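Sulfur oxidation protein soxB (Thermus thermophilus, PDB 2WDD) probably hydrolyses the sulfur-sulfur bond of a cysteine S-thiosulfonate, releasing sulfate in the Sox sulfur-oxidation pathway, at a site holding two manganese ions. Local coordinates at residues F427-Q441 and R501-G515. Sequence-based numbering, arbitrary orientation. Where two conformers were deposited one is given.
Sequences FTYPELYLFYLRGAQ and RYLAAAYGGRLQRVG
Strands 431-438 and 501-507 pair antiparallel, their axes 143° apart, through six backbone hydrogen bonds at the hydrogen-bonded pairs Tyr433-Ala506, Phe435-Ala504 and Leu437-Tyr502. The 3-10 segment 511-514 folds back against the face bearing Phe435 and sandwiches its ring: Gln512 CA sits over the centre of one face, 3.7 Å from the ring centroid, Ala504 CB lies over the other, and Ala506 CB meets the edge. With chi1 at 52°, CG stands between the backbone N and the carbonyl carbon, which turns the ring toward Ala504 and Gln512. Gln512 also lays its amide on the Tyr433 ring, planes 13° apart and CD 3.5 Å from Tyr433 CD2, while its NE2 bonds to Gly509 O, which, with the stack, would hold the amide flat against the ring. This long-range antiparallel pair belongs to the mixed sheet of the 5'-nucleotidase C-terminal domain, where strand 398-401 pairs parallel with 501-507. On the sheet face bearing Leu434 and Ala505, the Tyr436 ring is gripped between Leu503 CD1, 3.9 Å from its centroid, and the stacked Arg501 guanidinium, whose CZ lies 4.0 Å from the centroid, a cation-pi contact; Arg501 NH1 also salt-bridges Glu516. An alanine in place of Tyr436 would probably leave that guanidinium without its cation-pi partner and open a gap beside Leu503 CD1. Past the strand, Gln441 NE2 donates to Val514 O (2.9 Å), and its OE1 accepts from Arg438 N at the helix N-cap. At the end nearer the manganese ligand His163, about 7 Å from Tyr429 between side chains, Gly508 CA makes a CH-pi contact over one Phe427 face, and one water links Gly508 N to Tyr429 O and Glu431 O.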
ATOM      1  N   PHE A 427       8.123  -7.541   7.375  1.00  8.75           N
ATOM      2  CA  PHE A 427       7.238  -7.334   8.525  1.00  7.81           C
ATOM      3  C   PHE A 427       8.146  -7.270   9.749  1.00 12.84           C
ATOM      4  O   PHE A 427       9.147  -7.982   9.812  1.00 11.51           O
ATOM      5  CB  PHE A 427       6.362  -8.576   8.763  1.00  8.88           C
ATOM      6  CG  PHE A 427       5.377  -8.857   7.667  1.00  9.59           C
ATOM      7  CD1 PHE A 427       4.041  -8.486   7.806  1.00 11.17           C
ATOM      8  CD2 PHE A 427       5.765  -9.549   6.527  1.00 12.22           C
ATOM      9  CE1 PHE A 427       3.102  -8.774   6.804  1.00 11.91           C
ATOM     10  CE2 PHE A 427       4.842  -9.825   5.514  1.00 14.00           C
ATOM     11  CZ  PHE A 427       3.525  -9.409   5.638  1.00 11.51           C
ATOM     12  N   THR A 428       7.751  -6.524  10.774  1.00 10.75           N
ATOM     13  CA  THR A 428       8.531  -6.558  12.012  1.00 10.31           C
ATOM     14  C   THR A 428       8.208  -7.866  12.748  1.00 13.33           C
ATOM     15  O   THR A 428       8.841  -8.177  13.765  1.00 13.28           O
ATOM     16  CB  THR A 428       8.212  -5.368  12.927  1.00 12.55           C
ATOM     17  OG1 THR A 428       6.800  -5.305  13.138  1.00 10.73           O
ATOM     18  CG2 THR A 428       8.762  -4.049  12.346  1.00 11.38           C
ATOM     19  N   TYR A 429       7.196  -8.595  12.263  1.00 10.82           N
ATOM     20  CA  TYR A 429       6.784  -9.898  12.813  1.00 10.67           C
ATOM     21  C   TYR A 429       6.753 -10.865  11.632  1.00 12.79           C
ATOM     22  O   TYR A 429       5.696 -11.251  11.157  1.00 12.07           O
ATOM     23  CB  TYR A 429       5.401  -9.832  13.480  1.00 11.02           C
ATOM     24  CG  TYR A 429       4.309  -9.136  12.684  1.00  9.45           C
ATOM     25  CD1 TYR A 429       3.267  -9.861  12.115  1.00 11.17           C
ATOM     26  CD2 TYR A 429       4.296  -7.747  12.555  1.00  9.92           C
ATOM     27  CE1 TYR A 429       2.251  -9.226  11.408  1.00 11.22           C
ATOM     28  CE2 TYR A 429       3.289  -7.101  11.827  1.00 10.59           C
ATOM     29  CZ  TYR A 429       2.263  -7.840  11.287  1.00 14.60           C
ATOM     30  OH  TYR A 429       1.262  -7.206  10.585  1.00 14.41           O
ATOM     31  N   PRO A 430       7.934 -11.210  11.104  1.00 10.85           N
ATOM     32  CA  PRO A 430       8.067 -11.991   9.863  1.00 10.47           C
ATOM     33  C   PRO A 430       8.058 -13.502  10.029  1.00 13.92           C
ATOM     34  O   PRO A 430       8.283 -14.238   9.068  1.00 12.99           O
ATOM     35  CB  PRO A 430       9.442 -11.554   9.361  1.00 12.15           C
ATOM     36  CG  PRO A 430      10.231 -11.424  10.653  1.00 16.39           C
ATOM     37  CD  PRO A 430       9.252 -10.804  11.635  1.00 12.31           C
ATOM     38  N   GLU A 431       7.781 -13.970  11.236  1.00 12.45           N
ATOM     39  CA  GLU A 431       7.794 -15.399  11.496  1.00 11.83           C
ATOM     40  C   GLU A 431       6.920 -16.239  10.581  1.00 13.11           C
ATOM     41  O   GLU A 431       5.742 -15.946  10.378  1.00 11.64           O
ATOM     42  CB  GLU A 431       7.422 -15.671  12.950  1.00 13.76           C
ATOM     43  CG  GLU A 431       8.458 -15.164  13.948  1.00 20.99           C
ATOM     44  CD  GLU A 431       8.282 -13.690  14.313  1.00 39.31           C
ATOM     45  OE1 GLU A 431       7.345 -13.034  13.799  1.00 21.16           O
ATOM     46  OE2 GLU A 431       9.082 -13.189  15.133  1.00 35.47           O
ATOM     47  N   LEU A 432       7.493 -17.350  10.113  1.00 11.29           N
ATOM     48  CA  LEU A 432       6.762 -18.338   9.356  1.00 10.85           C
ATOM     49  C   LEU A 432       6.304 -19.380  10.379  1.00 14.01           C
ATOM     50  O   LEU A 432       7.112 -19.873  11.185  1.00 12.96           O
ATOM     51  CB  LEU A 432       7.670 -19.008   8.314  1.00 10.51           C
ATOM     52  CG  LEU A 432       7.030 -20.197   7.583  1.00 13.06           C
ATOM     53  CD1 LEU A 432       5.886 -19.752   6.671  1.00 12.58           C
ATOM     54  CD2 LEU A 432       8.084 -20.977   6.779  1.00 13.87           C
ATOM     55  N   TYR A 433       5.014 -19.684  10.376  1.00 10.24           N
ATOM     56  CA  TYR A 433       4.457 -20.658  11.310  1.00 10.41           C
ATOM     57  C   TYR A 433       3.999 -21.892  10.544  1.00 12.63           C
ATOM     58  O   TYR A 433       3.422 -21.762   9.468  1.00 10.66           O
ATOM     59  CB  TYR A 433       3.245 -20.062  12.023  1.00 11.23           C
ATOM     60  CG  TYR A 433       3.588 -18.920  12.940  1.00 12.93           C
ATOM     61  CD1 TYR A 433       4.043 -19.156  14.224  1.00 15.04           C
ATOM     62  CD2 TYR A 433       3.523 -17.606  12.499  1.00 14.68           C
ATOM     63  CE1 TYR A 433       4.379 -18.113  15.071  1.00 16.07           C
ATOM     64  CE2 TYR A 433       3.838 -16.555  13.338  1.00 15.59           C
ATOM     65  CZ  TYR A 433       4.269 -16.814  14.625  1.00 22.20           C
ATOM     66  OH  TYR A 433       4.614 -15.769  15.461  1.00 19.66           O
ATOM     67  N   LEU A 434       4.229 -23.079  11.116  1.00 11.69           N
ATOM     68  CA  LEU A 434       3.773 -24.349  10.537  1.00 12.13           C
ATOM     69  C   LEU A 434       2.766 -24.934  11.526  1.00 13.37           C
ATOM     70  O   LEU A 434       3.049 -25.040  12.721  1.00 12.58           O
ATOM     71  CB  LEU A 434       4.952 -25.326  10.349  1.00 12.97           C
ATOM     72  CG  LEU A 434       5.596 -25.365   8.956  1.00 18.08           C
ATOM     73  CD1 LEU A 434       5.965 -23.987   8.449  1.00 17.68           C
ATOM     74  CD2 LEU A 434       6.812 -26.291   8.903  1.00 17.81           C
ATOM     75  N   PHE A 435       1.580 -25.269  11.040  1.00 10.34           N
ATOM     76  CA  PHE A 435       0.525 -25.739  11.927  1.00 10.31           C
ATOM     77  C   PHE A 435      -0.530 -26.491  11.140  1.00 13.25           C
ATOM     78  O   PHE A 435      -0.716 -26.247   9.946  1.00 12.10           O
ATOM     79  CB  PHE A 435      -0.118 -24.538  12.636  1.00 11.38           C
ATOM     80  CG  PHE A 435      -0.558 -23.453  11.689  1.00 11.51           C
ATOM     81  CD1 PHE A 435      -1.833 -23.455  11.142  1.00 12.65           C
ATOM     82  CD2 PHE A 435       0.349 -22.500  11.256  1.00 11.86           C
ATOM     83  CE1 PHE A 435      -2.213 -22.477  10.213  1.00 13.12           C
ATOM     84  CE2 PHE A 435      -0.015 -21.531  10.330  1.00 13.58           C
ATOM     85  CZ  PHE A 435      -1.295 -21.519   9.810  1.00 11.27           C
ATOM     86  N   TYR A 436      -1.259 -27.370  11.822  1.00 11.37           N
ATOM     87  CA  TYR A 436      -2.312 -28.128  11.169  1.00 11.68           C
ATOM     88  C   TYR A 436      -3.635 -27.385  11.187  1.00 15.18           C
ATOM     89  O   TYR A 436      -4.003 -26.757  12.188  1.00 16.05           O
ATOM     90  CB  TYR A 436      -2.503 -29.516  11.812  1.00 12.77           C
ATOM     91  CG  TYR A 436      -1.303 -30.415  11.650  1.00 15.06           C
ATOM     92  CD1 TYR A 436      -1.110 -31.134  10.477  1.00 17.13           C
ATOM     93  CD2 TYR A 436      -0.305 -30.442  12.614  1.00 16.92           C
ATOM     94  CE1 TYR A 436       0.012 -31.931  10.303  1.00 18.33           C
ATOM     95  CE2 TYR A 436       0.822 -31.245  12.455  1.00 18.06           C
ATOM     96  CZ  TYR A 436       0.976 -31.972  11.293  1.00 24.08           C
ATOM     97  OH  TYR A 436       2.098 -32.754  11.126  1.00 24.55           O
ATOM     98  N   LEU A 437      -4.363 -27.509  10.089  1.00 13.07           N
ATOM     99  CA  LEU A 437      -5.705 -26.960   9.974  1.00 12.75           C
ATOM    100  C   LEU A 437      -6.589 -28.082   9.464  1.00 16.15           C
ATOM    101  O   LEU A 437      -6.185 -28.831   8.585  1.00 15.33           O
ATOM    102  CB  LEU A 437      -5.749 -25.846   8.921  1.00 12.22           C
ATOM    103  CG  LEU A 437      -5.166 -24.482   9.275  1.00 14.56           C
ATOM    104  CD1 LEU A 437      -5.303 -23.535   8.077  1.00 14.13           C
ATOM    105  CD2 LEU A 437      -5.827 -23.875  10.511  1.00 14.68           C
ATOM    106  N   ARG A 438      -7.814 -28.171   9.968  1.00 13.15           N
ATOM    107  CA  ARG A 438      -8.747 -29.136   9.419  1.00 13.40           C
ATOM    108  C   ARG A 438      -9.217 -28.566   8.084  1.00 16.20           C
ATOM    109  O   ARG A 438      -9.232 -27.338   7.902  1.00 13.67           O
ATOM    110  CB  ARG A 438      -9.946 -29.300  10.356  1.00 14.57           C
ATOM    111  CG  ARG A 438      -9.568 -29.948  11.677  1.00 15.14           C
ATOM    112  CD  ARG A 438     -10.722 -29.890  12.660  1.00 14.66           C
ATOM    113  NE  ARG A 438     -10.834 -28.583  13.293  1.00 17.57           N
ATOM    114  CZ  ARG A 438     -11.766 -27.684  12.994  1.00 22.22           C
ATOM    115  NH1 ARG A 438     -12.669 -27.948  12.059  1.00 15.14           N
ATOM    116  NH2 ARG A 438     -11.783 -26.521  13.624  1.00 16.60           N
ATOM    117  N   GLY A 439      -9.604 -29.437   7.155  1.00 15.20           N
ATOM    118  CA  GLY A 439     -10.087 -29.000   5.858  1.00 14.79           C
ATOM    119  C   GLY A 439     -11.162 -27.934   5.985  1.00 17.50           C
ATOM    120  O   GLY A 439     -11.171 -26.936   5.252  1.00 14.46           O
ATOM    121  N   ALA A 440     -12.084 -28.130   6.923  1.00 15.34           N
ATOM    122  CA  ALA A 440     -13.156 -27.159   7.109  1.00 14.72           C
ATOM    123  C   ALA A 440     -12.635 -25.767   7.426  1.00 16.04           C
ATOM    124  O   ALA A 440     -13.256 -24.768   7.066  1.00 15.01           O
ATOM    125  CB  ALA A 440     -14.127 -27.615   8.194  1.00 15.59           C
ATOM    126  N   GLN A 441     -11.506 -25.697   8.127  1.00 12.00           N
ATOM    127  CA  GLN A 441     -10.945 -24.401   8.479  1.00 11.05           C
ATOM    128  C   GLN A 441     -10.364 -23.712   7.246  1.00 14.71           C
ATOM    129  O   GLN A 441     -10.430 -22.491   7.117  1.00 14.10           O
ATOM    130  CB  GLN A 441      -9.865 -24.564   9.534  1.00 11.17           C
ATOM    131  CG  GLN A 441     -10.382 -25.114  10.845  1.00 11.41           C
ATOM    132  CD  GLN A 441      -9.280 -25.190  11.881  1.00 12.21           C
ATOM    133  OE1 GLN A 441      -8.486 -26.125  11.878  1.00 12.45           O
ATOM    134  NE2 GLN A 441      -9.179 -24.166  12.721  1.00 13.54           N
ATOM    135  N   ARG A 501      -6.797 -33.357   8.553  1.00 18.52           N
ATOM    136  CA  ARG A 501      -5.850 -32.390   9.091  0.50 18.38           C
ATOM    137  C   ARG A 501      -4.789 -32.188   8.015  1.00 21.09           C
ATOM    138  O   ARG A 501      -4.201 -33.159   7.527  1.00 20.94           O
ATOM    139  CB  ARG A 501      -5.175 -32.934  10.357  0.50 19.83           C
ATOM    140  CG  ARG A 501      -6.051 -32.946  11.598  0.50 29.34           C
ATOM    141  CD  ARG A 501      -5.209 -32.894  12.872  0.50 38.54           C
ATOM    142  NE  ARG A 501      -3.940 -33.609  12.737  0.50 43.54           N
ATOM    143  CZ  ARG A 501      -2.872 -33.391  13.500  0.50 55.21           C
ATOM    144  NH1 ARG A 501      -2.912 -32.473  14.457  0.50 39.94           N
ATOM    145  NH2 ARG A 501      -1.762 -34.091  13.307  0.50 41.28           N
ATOM    146  N   TYR A 502      -4.578 -30.941   7.616  1.00 14.45           N
ATOM    147  CA  TYR A 502      -3.586 -30.612   6.603  1.00 13.08           C
ATOM    148  C   TYR A 502      -2.497 -29.780   7.256  1.00 16.40           C
ATOM    149  O   TYR A 502      -2.789 -28.919   8.097  1.00 16.40           O
ATOM    150  CB  TYR A 502      -4.226 -29.758   5.506  1.00 13.00           C
ATOM    151  CG  TYR A 502      -5.250 -30.471   4.654  1.00 13.79           C
ATOM    152  CD1 TYR A 502      -4.888 -31.057   3.445  1.00 15.38           C
ATOM    153  CD2 TYR A 502      -6.587 -30.510   5.026  1.00 14.25           C
ATOM    154  CE1 TYR A 502      -5.821 -31.698   2.654  1.00 16.28           C
ATOM    155  CE2 TYR A 502      -7.535 -31.151   4.237  1.00 14.59           C
ATOM    156  CZ  TYR A 502      -7.143 -31.742   3.051  1.00 18.23           C
ATOM    157  OH  TYR A 502      -8.073 -32.358   2.245  1.00 19.24           O
ATOM    158  N   LEU A 503      -1.246 -30.005   6.868  1.00 12.72           N
ATOM    159  CA  LEU A 503      -0.167 -29.181   7.409  1.00 11.52           C
ATOM    160  C   LEU A 503      -0.110 -27.889   6.604  1.00 14.53           C
ATOM    161  O   LEU A 503       0.040 -27.905   5.374  1.00 13.32           O
ATOM    162  CB  LEU A 503       1.188 -29.890   7.389  1.00 11.43           C
ATOM    163  CG  LEU A 503       2.320 -29.071   8.019  1.00 15.01           C
ATOM    164  CD1 LEU A 503       2.029 -28.720   9.476  1.00 15.31           C
ATOM    165  CD2 LEU A 503       3.654 -29.793   7.900  1.00 16.79           C
ATOM    166  N   ALA A 504      -0.265 -26.777   7.311  1.00 11.29           N
ATOM    167  CA  ALA A 504      -0.282 -25.471   6.694  1.00 10.85           C
ATOM    168  C   ALA A 504       0.921 -24.659   7.126  1.00 13.68           C
ATOM    169  O   ALA A 504       1.560 -24.941   8.140  1.00 12.65           O
ATOM    170  CB  ALA A 504      -1.555 -24.722   7.070  1.00 11.63           C
ATOM    171  N   ALA A 505       1.216 -23.628   6.348  1.00 10.84           N
ATOM    172  CA  ALA A 505       2.269 -22.692   6.712  1.00  9.93           C
ATOM    173  C   ALA A 505       1.698 -21.310   6.451  1.00 12.25           C
ATOM    174  O   ALA A 505       0.886 -21.141   5.554  1.00 12.42           O
ATOM    175  CB  ALA A 505       3.528 -22.919   5.874  1.00 10.98           C
ATOM    176  N   ALA A 506       2.059 -20.339   7.279  1.00  9.51           N
ATOM    177  CA  ALA A 506       1.551 -18.979   7.089  1.00  9.49           C
ATOM    178  C   ALA A 506       2.517 -17.997   7.704  1.00 11.34           C
ATOM    179  O   ALA A 506       3.205 -18.322   8.665  1.00 11.01           O
ATOM    180  CB  ALA A 506       0.180 -18.826   7.747  1.00 10.54           C
ATOM    181  N   TYR A 507       2.540 -16.780   7.174  1.00  9.44           N
ATOM    182  CA  TYR A 507       3.351 -15.721   7.755  1.00  8.43           C
ATOM    183  C   TYR A 507       2.632 -14.395   7.490  1.00 12.84           C
ATOM    184  O   TYR A 507       1.789 -14.306   6.587  1.00 11.98           O
ATOM    185  CB  TYR A 507       4.768 -15.693   7.149  1.00  9.32           C
ATOM    186  CG  TYR A 507       4.826 -15.166   5.735  1.00  9.74           C
ATOM    187  CD1 TYR A 507       5.153 -13.836   5.493  1.00 11.13           C
ATOM    188  CD2 TYR A 507       4.631 -16.005   4.639  1.00 10.71           C
ATOM    189  CE1 TYR A 507       5.236 -13.336   4.217  1.00 12.53           C
ATOM    190  CE2 TYR A 507       4.683 -15.499   3.335  1.00 11.48           C
ATOM    191  CZ  TYR A 507       5.003 -14.156   3.145  1.00 14.63           C
ATOM    192  OH  TYR A 507       5.100 -13.606   1.885  1.00 15.09           O
ATOM    193  N   GLY A 508       2.940 -13.392   8.303  1.00 10.73           N
ATOM    194  CA  GLY A 508       2.383 -12.050   8.143  1.00 11.21           C
ATOM    195  C   GLY A 508       0.942 -11.846   8.578  1.00 15.11           C
ATOM    196  O   GLY A 508       0.317 -10.846   8.187  1.00 14.52           O
ATOM    197  N   GLY A 509       0.411 -12.742   9.409  1.00 12.08           N
ATOM    198  CA  GLY A 509      -0.961 -12.633   9.861  1.00 12.07           C
ATOM    199  C   GLY A 509      -1.221 -13.355  11.168  1.00 14.78           C
ATOM    200  O   GLY A 509      -0.330 -13.462  12.015  1.00 15.12           O
ATOM    201  N   ARG A 510      -2.443 -13.848  11.323  1.00 13.08           N
ATOM    202  CA  ARG A 510      -2.877 -14.512  12.551  1.00 12.80           C
ATOM    203  C   ARG A 510      -3.444 -15.904  12.341  1.00 15.84           C
ATOM    204  O   ARG A 510      -4.034 -16.476  13.256  1.00 14.97           O
ATOM    205  CB  ARG A 510      -3.991 -13.686  13.199  1.00 14.22           C
ATOM    206  CG  ARG A 510      -3.526 -12.390  13.770  1.00 16.91           C
ATOM    207  CD  ARG A 510      -4.710 -11.577  14.243  1.00 17.65           C
ATOM    208  NE  ARG A 510      -4.254 -10.331  14.813  1.00 19.34           N
ATOM    209  CZ  ARG A 510      -5.018  -9.515  15.523  1.00 24.80           C
ATOM    210  NH1 ARG A 510      -6.287  -9.824  15.758  1.00 15.52           N
ATOM    211  NH2 ARG A 510      -4.494  -8.404  16.011  1.00 16.91           N
ATOM    212  N   LEU A 511      -3.348 -16.427  11.128  1.00 12.75           N
ATOM    213  CA  LEU A 511      -3.937 -17.725  10.858  1.00 12.15           C
ATOM    214  C   LEU A 511      -3.482 -18.816  11.832  1.00 13.08           C
ATOM    215  O   LEU A 511      -4.274 -19.666  12.252  1.00 13.48           O
ATOM    216  CB  LEU A 511      -3.657 -18.136   9.415  1.00 11.99           C
ATOM    217  CG  LEU A 511      -4.336 -19.429   8.964  1.00 16.59           C
ATOM    218  CD1 LEU A 511      -5.842 -19.374   9.243  1.00 17.07           C
ATOM    219  CD2 LEU A 511      -4.057 -19.650   7.469  1.00 17.43           C
ATOM    220  N   GLN A 512      -2.217 -18.757  12.228  1.00 10.65           N
ATOM    221  CA  GLN A 512      -1.671 -19.761  13.136  1.00 10.54           C
ATOM    222  C   GLN A 512      -2.455 -19.869  14.451  1.00 15.09           C
ATOM    223  O   GLN A 512      -2.418 -20.910  15.112  1.00 14.18           O
ATOM    224  CB  GLN A 512      -0.176 -19.518  13.390  1.00 11.40           C
ATOM    225  CG  GLN A 512       0.164 -18.220  14.124  1.00 12.84           C
ATOM    226  CD  GLN A 512       0.183 -16.995  13.213  1.00 18.53           C
ATOM    227  OE1 GLN A 512       0.035 -17.103  11.995  1.00 13.60           O
ATOM    228  NE2 GLN A 512       0.356 -15.819  13.810  1.00 17.53           N
ATOM    229  N   ARG A 513      -3.162 -18.802  14.826  1.00 12.17           N
ATOM    230  CA  ARG A 513      -3.914 -18.811  16.081  1.00 12.88           C
ATOM    231  C   ARG A 513      -5.023 -19.856  16.153  1.00 16.28           C
ATOM    232  O   ARG A 513      -5.424 -20.256  17.247  1.00 17.53           O
ATOM    233  CB  ARG A 513      -4.457 -17.422  16.409  1.00 13.37           C
ATOM    234  CG  ARG A 513      -3.373 -16.396  16.653  1.00 16.41           C
ATOM    235  CD  ARG A 513      -3.978 -15.062  17.065  1.00 17.27           C
ATOM    236  NE  ARG A 513      -2.968 -14.015  17.131  1.00 18.18           N
ATOM    237  CZ  ARG A 513      -3.233 -12.764  17.493  1.00 28.21           C
ATOM    238  NH1 ARG A 513      -4.473 -12.427  17.814  1.00 18.16           N
ATOM    239  NH2 ARG A 513      -2.271 -11.852  17.518  1.00 19.34           N
ATOM    240  N   VAL A 514      -5.554 -20.271  15.007  1.00 12.30           N
ATOM    241  CA  VAL A 514      -6.614 -21.281  15.017  1.00 12.01           C
ATOM    242  C   VAL A 514      -6.090 -22.663  14.618  1.00 15.87           C
ATOM    243  O   VAL A 514      -6.866 -23.592  14.411  1.00 15.78           O
ATOM    244  CB  VAL A 514      -7.837 -20.866  14.163  1.00 15.48           C
ATOM    245  CG1 VAL A 514      -8.400 -19.541  14.657  1.00 15.44           C
ATOM    246  CG2 VAL A 514      -7.479 -20.803  12.673  1.00 15.18           C
ATOM    247  N   GLY A 515      -4.772 -22.795  14.505  1.00 13.98           N
ATOM    248  CA  GLY A 515      -4.184 -24.069  14.133  1.00 13.64           C
ATOM    249  C   GLY A 515      -3.524 -24.795  15.291  1.00 17.02           C
ATOM    250  O   GLY A 515      -3.507 -24.306  16.424  1.00 17.20           O
TER
HETATM  251  O   HOH W   1       4.414 -13.600  10.657  1.00 12.89           O
HETATM  252  O   HOH W   2       0.131  -8.278   8.540  1.00 20.97           O